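Local atomic coordinates of DNA double-strand break repair nuclease NurA (Sulfolobus solfataricus, PDB entry 2YGK), a protein that trims linear double-stranded DNA ends as a manganese-dependent nuclease, probably acting with the HerA helicase to resect the 5' strand during double-strand break repair. Residues 55-63 and 301-311; 224-235 and 255-266. All blocks are in the same frame, centred on the assembly; numbering follows the deposited sequence.

Contact 1: 55-63 and 301-311. With MN (manganese (II) ion), chain C.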
loop_
_atom_site.group_PDB
_atom_site.type_symbol
_atom_site.label_atom_id
_atom_site.label_comp_id
_atom_site.label_asym_id
_atom_site.label_seq_id
_atom_site.Cartn_x
_atom_site.Cartn_y
_atom_site.Cartn_z
ATOM N N VAL A 55 -22.589 -18.625 -8.678
ATOM C CA VAL A 55 -22.409 -17.245 -9.106
ATOM C C VAL A 55 -21.196 -16.745 -8.343
ATOM O O VAL A 55 -21.206 -16.704 -7.116
ATOM C CB VAL A 55 -23.647 -16.351 -8.787
ATOM C CG1 VAL A 55 -23.352 -14.867 -9.121
ATOM C CG2 VAL A 55 -24.870 -16.825 -9.533
ATOM N N ALA A 56 -20.158 -16.336 -9.057
ATOM C CA ALA A 56 -18.966 -15.762 -8.434
ATOM C C ALA A 56 -18.918 -14.236 -8.647
ATOM O O ALA A 56 -19.292 -13.743 -9.683
ATOM C CB ALA A 56 -17.730 -16.388 -9.007
ATOM N N ILE A 57 -18.435 -13.517 -7.642
ATOM C CA ILE A 57 -18.274 -12.111 -7.722
ATOM C C ILE A 57 -16.864 -11.791 -7.308
ATOM O O ILE A 57 -16.414 -12.264 -6.244
ATOM C CB ILE A 57 -19.239 -11.348 -6.781
ATOM C CG1 ILE A 57 -20.721 -11.543 -7.204
ATOM C CG2 ILE A 57 -18.922 -9.824 -6.780
ATOM C CD1 ILE A 57 -21.499 -12.490 -6.305
ATOM N N ASP A 58 -16.179 -10.984 -8.143
ATOM C CA ASP A 58 -14.952 -10.318 -7.738
ATOM C C ASP A 58 -14.887 -8.885 -8.213
ATOM O O ASP A 58 -15.701 -8.456 -9.088
ATOM C CB ASP A 58 -13.727 -11.064 -8.276
ATOM C CG ASP A 58 -12.504 -10.879 -7.386
ATOM O OD1 ASP A 58 -12.442 -9.943 -6.594
ATOM O OD2 ASP A 58 -11.612 -11.736 -7.415
ATOM N N GLY A 59 -13.871 -8.163 -7.726
ATOM C CA GLY A 59 -13.726 -6.755 -8.068
ATOM C C GLY A 59 -12.308 -6.304 -8.295
ATOM O O GLY A 59 -11.348 -6.970 -7.859
ATOM N N GLY A 60 -12.190 -5.166 -8.986
ATOM C CA GLY A 60 -10.903 -4.587 -9.364
ATOM C C GLY A 60 -10.990 -3.095 -9.212
ATOM O O GLY A 60 -12.081 -2.539 -9.322
ATOM N N SER A 61 -9.844 -2.455 -8.976
ATOM C CA SER A 61 -9.797 -1.034 -8.715
ATOM C C SER A 61 -8.386 -0.478 -8.786
ATOM O O SER A 61 -7.434 -1.211 -8.680
ATOM C CB SER A 61 -10.281 -0.730 -7.295
ATOM O OG SER A 61 -9.176 -0.904 -6.416
ATOM N N PHE A 62 -8.283 0.837 -8.938
ATOM C CA PHE A 62 -7.017 1.504 -8.853
ATOM C C PHE A 62 -7.271 2.992 -8.732
ATOM O O PHE A 62 -8.340 3.478 -9.085
ATOM C CB PHE A 62 -6.121 1.190 -10.067
ATOM C CG PHE A 62 -6.293 2.126 -11.210
ATOM C CD1 PHE A 62 -7.352 1.959 -12.102
ATOM C CD2 PHE A 62 -5.409 3.203 -11.381
ATOM C CE1 PHE A 62 -7.529 2.849 -13.172
ATOM C CE2 PHE A 62 -5.580 4.122 -12.434
ATOM C CZ PHE A 62 -6.653 3.945 -13.331
ATOM N N GLY A 63 -6.267 3.689 -8.233
ATOM C CA GLY A 63 -6.301 5.135 -8.152
ATOM C C GLY A 63 -4.912 5.687 -8.278
ATOM O O GLY A 63 -4.000 5.187 -7.639
ATOM N N PRO A 301 -15.108 -19.971 -11.930
ATOM C CA PRO A 301 -15.951 -18.788 -11.899
ATOM C C PRO A 301 -15.308 -17.577 -11.219
ATOM O O PRO A 301 -15.428 -16.453 -11.700
ATOM C CB PRO A 301 -17.159 -19.292 -11.109
ATOM C CG PRO A 301 -17.335 -20.663 -11.634
ATOM C CD PRO A 301 -15.914 -21.186 -11.691
ATOM N N LEU A 302 -14.624 -17.798 -10.105
ATOM C CA LEU A 302 -13.902 -16.719 -9.485
ATOM C C LEU A 302 -12.714 -16.279 -10.334
ATOM O O LEU A 302 -12.552 -15.102 -10.622
ATOM C CB LEU A 302 -13.400 -17.144 -8.122
ATOM C CG LEU A 302 -14.443 -16.973 -7.040
ATOM C CD1 LEU A 302 -13.876 -17.419 -5.709
ATOM C CD2 LEU A 302 -14.862 -15.521 -6.971
ATOM N N LEU A 303 -11.851 -17.205 -10.714
ATOM C CA LEU A 303 -10.700 -16.821 -11.527
ATOM C C LEU A 303 -11.116 -15.945 -12.705
ATOM O O LEU A 303 -10.412 -15.021 -13.063
ATOM C CB LEU A 303 -9.930 -18.044 -12.013
ATOM C CG LEU A 303 -8.697 -17.736 -12.876
ATOM C CD1 LEU A 303 -7.760 -16.761 -12.170
ATOM C CD2 LEU A 303 -7.926 -19.024 -13.296
ATOM N N LYS A 304 -12.266 -16.232 -13.282
ATOM C CA LYS A 304 -12.735 -15.524 -14.451
ATOM C C LYS A 304 -13.198 -14.171 -14.038
ATOM O O LYS A 304 -12.838 -13.178 -14.657
ATOM C CB LYS A 304 -13.902 -16.248 -15.140
ATOM C CG LYS A 304 -14.379 -15.516 -16.397
ATOM C CD LYS A 304 -15.793 -15.996 -16.822
ATOM C CE LYS A 304 -16.404 -15.092 -17.935
ATOM N NZ LYS A 304 -15.459 -14.598 -18.957
ATOM N N ALA A 305 -14.007 -14.128 -12.999
ATOM C CA ALA A 305 -14.479 -12.855 -12.485
ATOM C C ALA A 305 -13.277 -11.967 -12.222
ATOM O O ALA A 305 -13.248 -10.800 -12.619
ATOM C CB ALA A 305 -15.278 -13.051 -11.229
ATOM N N HIS A 306 -12.260 -12.543 -11.595
ATOM C CA HIS A 306 -11.103 -11.777 -11.181
ATOM C C HIS A 306 -10.379 -11.304 -12.416
ATOM O O HIS A 306 -9.937 -10.158 -12.491
ATOM C CB HIS A 306 -10.201 -12.633 -10.314
ATOM C CG HIS A 306 -8.936 -11.964 -9.892
ATOM N ND1 HIS A 306 -8.918 -10.827 -9.116
ATOM C CD2 HIS A 306 -7.644 -12.289 -10.088
ATOM C CE1 HIS A 306 -7.670 -10.469 -8.866
ATOM N NE2 HIS A 306 -6.877 -11.348 -9.439
HETATM N N MSE A 307 -10.248 -12.158 -13.415
HETATM C CA MSE A 307 -9.434 -11.760 -14.553
HETATM C C MSE A 307 -10.099 -10.615 -15.321
HETATM O O MSE A 307 -9.442 -9.737 -15.892
HETATM C CB MSE A 307 -9.179 -12.945 -15.459
HETATM C CG MSE A 307 -8.139 -13.890 -14.922
HETATM SE SE MSE A 307 -8.111 -15.490 -16.045
HETATM C CE MSE A 307 -7.373 -14.645 -17.657
ATOM N N ASP A 308 -11.413 -10.615 -15.343
ATOM C CA ASP A 308 -12.096 -9.629 -16.156
ATOM C C ASP A 308 -12.050 -8.250 -15.543
ATOM O O ASP A 308 -11.923 -7.287 -16.256
ATOM C CB ASP A 308 -13.533 -10.066 -16.364
ATOM C CG ASP A 308 -13.628 -11.229 -17.284
ATOM O OD1 ASP A 308 -12.660 -11.438 -18.024
ATOM O OD2 ASP A 308 -14.664 -11.914 -17.303
ATOM N N VAL A 309 -12.152 -8.164 -14.219
ATOM C CA VAL A 309 -12.203 -6.859 -13.582
ATOM C C VAL A 309 -10.826 -6.230 -13.383
ATOM O O VAL A 309 -10.742 -5.043 -13.105
ATOM C CB VAL A 309 -12.942 -6.904 -12.210
ATOM C CG1 VAL A 309 -14.368 -7.212 -12.445
ATOM C CG2 VAL A 309 -12.304 -7.895 -11.245
ATOM N N ARG A 310 -9.772 -7.037 -13.485
ATOM C CA ARG A 310 -8.414 -6.558 -13.202
ATOM C C ARG A 310 -8.071 -5.355 -14.073
ATOM O O ARG A 310 -8.423 -5.307 -15.248
ATOM C CB ARG A 310 -7.377 -7.647 -13.464
ATOM C CG ARG A 310 -6.130 -7.557 -12.578
ATOM C CD ARG A 310 -5.186 -8.744 -12.842
ATOM N NE ARG A 310 -4.565 -8.572 -14.146
ATOM C CZ ARG A 310 -3.542 -7.751 -14.397
ATOM N NH1 ARG A 310 -2.985 -7.037 -13.412
ATOM N NH2 ARG A 310 -3.070 -7.650 -15.644
ATOM N N PHE A 311 -7.374 -4.389 -13.494
ATOM C CA PHE A 311 -6.906 -3.275 -14.283
ATOM C C PHE A 311 -5.466 -3.546 -14.645
ATOM O O PHE A 311 -4.570 -3.392 -13.817
ATOM C CB PHE A 311 -7.089 -1.938 -13.533
ATOM C CG PHE A 311 -8.525 -1.488 -13.452
ATOM C CD1 PHE A 311 -9.080 -0.759 -14.484
ATOM C CD2 PHE A 311 -9.319 -1.820 -12.384
ATOM C CE1 PHE A 311 -10.406 -0.362 -14.447
ATOM C CE2 PHE A 311 -10.620 -1.429 -12.350
ATOM C CZ PHE A 311 -11.170 -0.691 -13.387
HETATM MN MN MN C . -10.846 -9.225 -4.950
#
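Asp58 on strand 55-63 and His306 on helix 301-309 run side by side and point the same way. The CB of Asp58 rests on the methyl of Ala305, CB to CB 3.9 Å, so the base of the side chain is held by the helix. With CG anti to the backbone N (chi1 -152°), the carboxylate is carried past Ala305 to the level of the imidazole, and the two planes are only 27° apart. OD2 comes within 3.3 Å of His306 ND1, a polar approach oblique to the ring. OD1 has two partners: it binds the manganese ion at 2.4 Å, and it accepts a hydrogen bond from Gly59 N on its anti side, tilted out of the carboxylate plane, which probably limits the rotation of the carboxylate.

The axes of strand and helix approach to 6.9 Å at 25°, nearly parallel, consistent with the small Ala56, Gly60 and Ala305 at the interface. Ala56 CB packs against Leu302 CD2 at 3.6 Å, while Val309 sets CG2 3.4 Å from the backbone C of Gly59. Beyond the helix, the Phe311 ring turns its edge to Gly60 O and Ser61 N and receives Phe62 CD1 over one face, 3.9 Å from Phe311 CG. Ile2 and Met1 of the second subunit pack on Val309 and Phe311. Asp133, on the neighbouring parallel strand 129-133, also binds the manganese. Two aspartates on adjacent parallel strands sharing a metal, with helix 301-309 packed on one of those strands, are consistent with an RNase H-like nuclease active site.

Contact 2: 224-235 and 255-266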
loop_
_atom_site.group_PDB
_atom_site.type_symbol
_atom_site.label_atom_id
_atom_site.label_comp_id
_atom_site.label_asym_id
_atom_site.label_seq_id
_atom_site.Cartn_x
_atom_site.Cartn_y
_atom_site.Cartn_z
ATOM N N THR A 224 0.941 -31.010 4.141
ATOM C CA THR A 224 -0.005 -31.935 3.525
ATOM C C THR A 224 0.093 -31.770 2.015
ATOM O O THR A 224 0.448 -30.682 1.528
ATOM C CB THR A 224 -1.445 -31.660 3.978
ATOM O OG1 THR A 224 -1.984 -30.521 3.298
ATOM C CG2 THR A 224 -1.516 -31.423 5.475
ATOM N N GLU A 225 -0.206 -32.836 1.283
ATOM C CA GLU A 225 -0.191 -32.808 -0.179
ATOM C C GLU A 225 -1.550 -33.094 -0.763
ATOM O O GLU A 225 -1.913 -32.494 -1.770
ATOM C CB GLU A 225 0.822 -33.817 -0.753
ATOM C CG GLU A 225 1.217 -33.609 -2.267
ATOM C CD GLU A 225 0.516 -34.572 -3.279
ATOM O OE1 GLU A 225 0.605 -35.809 -3.109
ATOM O OE2 GLU A 225 -0.099 -34.092 -4.271
ATOM N N LYS A 226 -2.286 -34.018 -0.142
ATOM C CA LYS A 226 -3.459 -34.609 -0.771
ATOM C C LYS A 226 -4.714 -33.743 -0.618
ATOM O O LYS A 226 -4.864 -32.956 0.337
ATOM C CB LYS A 226 -3.717 -36.008 -0.226
ATOM C CG LYS A 226 -2.753 -37.089 -0.727
ATOM C CD LYS A 226 -3.332 -37.768 -1.947
ATOM C CE LYS A 226 -2.335 -38.659 -2.705
ATOM N NZ LYS A 226 -3.074 -39.641 -3.637
ATOM N N ARG A 227 -5.619 -33.880 -1.583
ATOM C CA ARG A 227 -6.924 -33.221 -1.519
ATOM C C ARG A 227 -7.629 -33.495 -0.177
ATOM O O ARG A 227 -7.670 -34.625 0.286
ATOM C CB ARG A 227 -7.782 -33.709 -2.679
ATOM C CG ARG A 227 -9.239 -33.260 -2.663
ATOM C CD ARG A 227 -9.991 -33.916 -3.841
ATOM N NE ARG A 227 -11.267 -33.271 -4.178
ATOM C CZ ARG A 227 -12.473 -33.726 -3.827
ATOM N NH1 ARG A 227 -12.605 -34.807 -3.066
ATOM N NH2 ARG A 227 -13.570 -33.083 -4.221
ATOM N N GLY A 228 -8.174 -32.455 0.436
ATOM C CA GLY A 228 -8.808 -32.603 1.726
ATOM C C GLY A 228 -9.311 -31.340 2.416
ATOM O O GLY A 228 -9.573 -30.330 1.801
ATOM N N PHE A 229 -9.483 -31.437 3.725
ATOM C CA PHE A 229 -10.066 -30.379 4.506
ATOM C C PHE A 229 -9.607 -30.431 5.920
ATOM O O PHE A 229 -9.190 -31.449 6.411
ATOM C CB PHE A 229 -11.584 -30.436 4.452
ATOM C CG PHE A 229 -12.160 -31.651 5.049
ATOM C CD1 PHE A 229 -12.258 -32.830 4.307
ATOM C CD2 PHE A 229 -12.622 -31.644 6.352
ATOM C CE1 PHE A 229 -12.813 -33.993 4.873
ATOM C CE2 PHE A 229 -13.172 -32.797 6.927
ATOM C CZ PHE A 229 -13.269 -33.965 6.189
ATOM N N SER A 230 -9.659 -29.300 6.587
ATOM C CA SER A 230 -9.120 -29.220 7.933
ATOM C C SER A 230 -10.197 -29.399 8.961
ATOM O O SER A 230 -11.380 -29.294 8.664
ATOM C CB SER A 230 -8.556 -27.829 8.139
ATOM O OG SER A 230 -9.606 -26.887 8.243
ATOM N N LYS A 231 -9.780 -29.590 10.200
ATOM C CA LYS A 231 -10.652 -29.339 11.317
ATOM C C LYS A 231 -11.422 -28.023 11.081
ATOM O O LYS A 231 -10.881 -27.033 10.560
ATOM C CB LYS A 231 -9.840 -29.269 12.595
ATOM C CG LYS A 231 -10.621 -28.761 13.785
ATOM C CD LYS A 231 -10.006 -29.212 15.119
ATOM C CE LYS A 231 -11.066 -29.186 16.232
ATOM N NZ LYS A 231 -10.536 -28.919 17.595
ATOM N N LEU A 232 -12.696 -28.055 11.462
ATOM C CA LEU A 232 -13.613 -26.945 11.332
ATOM C C LEU A 232 -13.424 -26.058 12.514
ATOM O O LEU A 232 -13.234 -26.531 13.601
ATOM C CB LEU A 232 -15.065 -27.435 11.274
ATOM C CG LEU A 232 -15.466 -27.996 9.896
ATOM C CD1 LEU A 232 -14.437 -29.011 9.334
ATOM C CD2 LEU A 232 -16.860 -28.661 9.943
ATOM N N ILE A 233 -13.453 -24.762 12.271
ATOM C CA ILE A 233 -13.251 -23.768 13.284
ATOM C C ILE A 233 -14.526 -22.977 13.311
ATOM O O ILE A 233 -15.069 -22.652 12.251
ATOM C CB ILE A 233 -12.130 -22.799 12.903
ATOM C CG1 ILE A 233 -10.870 -23.549 12.471
ATOM C CG2 ILE A 233 -11.844 -21.852 14.041
ATOM C CD1 ILE A 233 -9.686 -22.626 12.189
ATOM N N ILE A 234 -14.997 -22.671 14.519
ATOM C CA ILE A 234 -16.226 -21.931 14.725
ATOM C C ILE A 234 -15.831 -20.608 15.347
ATOM O O ILE A 234 -15.207 -20.574 16.396
ATOM C CB ILE A 234 -17.223 -22.760 15.575
ATOM C CG1 ILE A 234 -17.607 -24.027 14.800
ATOM C CG2 ILE A 234 -18.485 -21.974 15.896
ATOM C CD1 ILE A 234 -18.207 -25.102 15.628
ATOM N N LYS A 235 -16.160 -19.526 14.653
ATOM C CA LYS A 235 -15.671 -18.183 14.966
ATOM C C LYS A 235 -16.835 -17.233 15.205
ATOM O O LYS A 235 -17.972 -17.554 14.874
ATOM C CB LYS A 235 -14.860 -17.654 13.783
ATOM C CG LYS A 235 -13.627 -18.485 13.455
ATOM C CD LYS A 235 -12.720 -17.792 12.451
ATOM C CE LYS A 235 -12.045 -16.548 13.014
ATOM N NZ LYS A 235 -11.227 -16.850 14.218
ATOM N N GLU A 255 -22.284 -16.326 14.159
ATOM C CA GLU A 255 -21.215 -17.279 14.306
ATOM C C GLU A 255 -21.056 -17.940 12.948
ATOM O O GLU A 255 -22.041 -18.360 12.327
ATOM C CB GLU A 255 -21.541 -18.322 15.386
ATOM C CG GLU A 255 -21.261 -17.836 16.812
ATOM C CD GLU A 255 -21.156 -18.982 17.827
ATOM O OE1 GLU A 255 -22.071 -19.850 17.896
ATOM O OE2 GLU A 255 -20.144 -19.001 18.561
ATOM N N TYR A 256 -19.816 -18.026 12.486
ATOM C CA TYR A 256 -19.540 -18.672 11.227
ATOM C C TYR A 256 -18.513 -19.767 11.376
ATOM O O TYR A 256 -17.877 -19.903 12.416
ATOM C CB TYR A 256 -19.137 -17.654 10.161
ATOM C CG TYR A 256 -17.843 -16.928 10.377
ATOM C CD1 TYR A 256 -17.746 -15.892 11.289
ATOM C CD2 TYR A 256 -16.734 -17.233 9.614
ATOM C CE1 TYR A 256 -16.542 -15.195 11.471
ATOM C CE2 TYR A 256 -15.541 -16.565 9.771
ATOM C CZ TYR A 256 -15.439 -15.544 10.701
ATOM O OH TYR A 256 -14.243 -14.878 10.836
ATOM N N THR A 257 -18.390 -20.569 10.326
ATOM C CA THR A 257 -17.450 -21.664 10.306
ATOM C C THR A 257 -16.362 -21.396 9.271
ATOM O O THR A 257 -16.655 -20.952 8.161
ATOM C CB THR A 257 -18.143 -22.976 9.969
ATOM O OG1 THR A 257 -19.185 -23.215 10.911
ATOM C CG2 THR A 257 -17.169 -24.120 10.047
ATOM N N THR A 258 -15.116 -21.674 9.655
ATOM C CA THR A 258 -14.021 -21.671 8.730
ATOM C C THR A 258 -13.497 -23.096 8.591
ATOM O O THR A 258 -13.454 -23.853 9.553
ATOM C CB THR A 258 -12.914 -20.698 9.190
ATOM O OG1 THR A 258 -13.464 -19.370 9.329
ATOM C CG2 THR A 258 -11.792 -20.638 8.174
ATOM N N PHE A 259 -13.154 -23.481 7.372
ATOM C CA PHE A 259 -12.254 -24.611 7.163
ATOM C C PHE A 259 -11.310 -24.271 6.029
ATOM O O PHE A 259 -11.575 -23.352 5.259
ATOM C CB PHE A 259 -13.014 -25.901 6.860
ATOM C CG PHE A 259 -13.852 -25.852 5.620
ATOM C CD1 PHE A 259 -15.139 -25.365 5.656
ATOM C CD2 PHE A 259 -13.375 -26.328 4.430
ATOM C CE1 PHE A 259 -15.938 -25.310 4.479
ATOM C CE2 PHE A 259 -14.173 -26.290 3.259
ATOM C CZ PHE A 259 -15.439 -25.770 3.293
ATOM N N TYR A 260 -10.219 -25.027 5.941
ATOM C CA TYR A 260 -9.268 -24.959 4.852
ATOM C C TYR A 260 -9.420 -26.181 4.014
ATOM O O TYR A 260 -9.594 -27.275 4.522
ATOM C CB TYR A 260 -7.891 -24.927 5.410
ATOM C CG TYR A 260 -7.623 -23.663 6.145
ATOM C CD1 TYR A 260 -7.225 -22.487 5.454
ATOM C CD2 TYR A 260 -7.752 -23.601 7.519
ATOM C CE1 TYR A 260 -6.953 -21.317 6.127
ATOM C CE2 TYR A 260 -7.458 -22.410 8.217
ATOM C CZ TYR A 260 -7.076 -21.272 7.506
ATOM O OH TYR A 260 -6.788 -20.100 8.186
ATOM N N THR A 261 -9.380 -26.035 2.712
ATOM C CA THR A 261 -9.547 -27.208 1.859
ATOM C C THR A 261 -8.556 -27.070 0.734
ATOM O O THR A 261 -8.154 -25.959 0.383
ATOM C CB THR A 261 -11.023 -27.310 1.294
ATOM O OG1 THR A 261 -11.206 -28.511 0.498
ATOM C CG2 THR A 261 -11.353 -26.076 0.505
ATOM N N ARG A 262 -8.130 -28.228 0.241
ATOM C CA ARG A 262 -7.418 -28.377 -0.992
ATOM C C ARG A 262 -8.333 -29.190 -1.838
ATOM O O ARG A 262 -8.658 -30.311 -1.444
ATOM C CB ARG A 262 -6.109 -29.145 -0.768
ATOM C CG ARG A 262 -5.366 -29.464 -2.072
ATOM C CD ARG A 262 -4.065 -30.184 -1.831
ATOM N NE ARG A 262 -3.031 -29.390 -1.141
ATOM C CZ ARG A 262 -2.578 -29.579 0.104
ATOM N NH1 ARG A 262 -3.059 -30.541 0.877
ATOM N NH2 ARG A 262 -1.617 -28.790 0.594
ATOM N N LEU A 263 -8.725 -28.663 -3.001
ATOM C CA LEU A 263 -9.711 -29.313 -3.880
ATOM C C LEU A 263 -9.109 -30.387 -4.759
ATOM O O LEU A 263 -9.839 -31.231 -5.284
ATOM C CB LEU A 263 -10.401 -28.301 -4.783
ATOM C CG LEU A 263 -11.138 -27.242 -3.964
ATOM C CD1 LEU A 263 -11.459 -26.106 -4.844
ATOM C CD2 LEU A 263 -12.394 -27.774 -3.238
ATOM N N ASP A 264 -7.786 -30.359 -4.907
ATOM C CA ASP A 264 -7.078 -31.160 -5.902
ATOM C C ASP A 264 -5.679 -31.484 -5.383
ATOM O O ASP A 264 -4.958 -30.590 -4.887
ATOM C CB ASP A 264 -7.007 -30.362 -7.184
ATOM C CG ASP A 264 -6.311 -31.087 -8.292
ATOM O OD1 ASP A 264 -5.867 -32.244 -8.095
ATOM O OD2 ASP A 264 -6.193 -30.470 -9.388
ATOM N N ASN A 265 -5.317 -32.768 -5.468
ATOM C CA ASN A 265 -4.023 -33.258 -5.018
ATOM C C ASN A 265 -2.893 -32.376 -5.500
ATOM O O ASN A 265 -2.784 -32.145 -6.681
ATOM C CB ASN A 265 -3.785 -34.655 -5.562
ATOM C CG ASN A 265 -4.518 -35.739 -4.786
ATOM O OD1 ASN A 265 -5.055 -35.509 -3.696
ATOM N ND2 ASN A 265 -4.494 -36.953 -5.324
ATOM N N GLY A 266 -2.065 -31.882 -4.587
ATOM C CA GLY A 266 -0.841 -31.178 -4.944
ATOM C C GLY A 266 -0.993 -29.690 -5.159
ATOM O O GLY A 266 -0.005 -28.985 -5.397
#
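Gly228 and Arg262 exchange N-H and C=O, as do Ile233 with Thr258 and Lys235 with Tyr256; these backbone bonds are the evidence that strands 228-236 and 255-262 pair as antiparallel neighbours in the mixed sheet of the RNase H-like domain, in two runs whose register differs by one residue. Gly228 O takes Arg262 N and Thr261 OG1 from opposite faces of its plane. Between the runs, Ser230 OG stands in for a backbone acceptor, taking Tyr260 N at 3.0 Å and 175°.

Among apolar contacts, Lys235 CB lies over one face of the Tyr256 ring, a CH-pi contact 4.0 Å from the centroid, before the chain bends away to a salt bridge with Asp208. Leu232 CD1 touches Phe259 CB at 4.2 Å.

Most of the arginine and asparagine bonds lie where the strands give way to loops. Asn265 OD1 receives Arg227 N at 2.7 Å, almost straight and in the carbonyl plane. Arg227, extended from CG to NE, gives NE to Leu263 O at 2.7 Å, and its far end forms a salt bridge with Asp288. Arg262 bends at chi3 (-67°), with Glu225 CA over one face of its guanidinium; in its plane, NH1 reaches Lys226 O at 3.1 Å and Thr224 OG1 at 2.6 Å.

Contacts 1 and 2 draw on one mixed sheet, yet their centres lie 24 Å apart and nearest atoms about 9 Å. Contact 2 is nested in the chain between the segments of contact 1. Of 13 touching residues in contact 1, 11 are buried and none is exposed: a helix covers an interior strand, so methyl groups and aromatic rings do the joining and polar chemistry concentrates at the metal. Contact 2 joins strands toward the opposite end of the sheet from strand 85-98, with 5 of 24 touching residues exposed. There, strand pairing and side-chain bonds from Arg227, Arg262 and Asn265 dominate, the interface is larger (1120 against 542 Å²), and it lies away from the metal site.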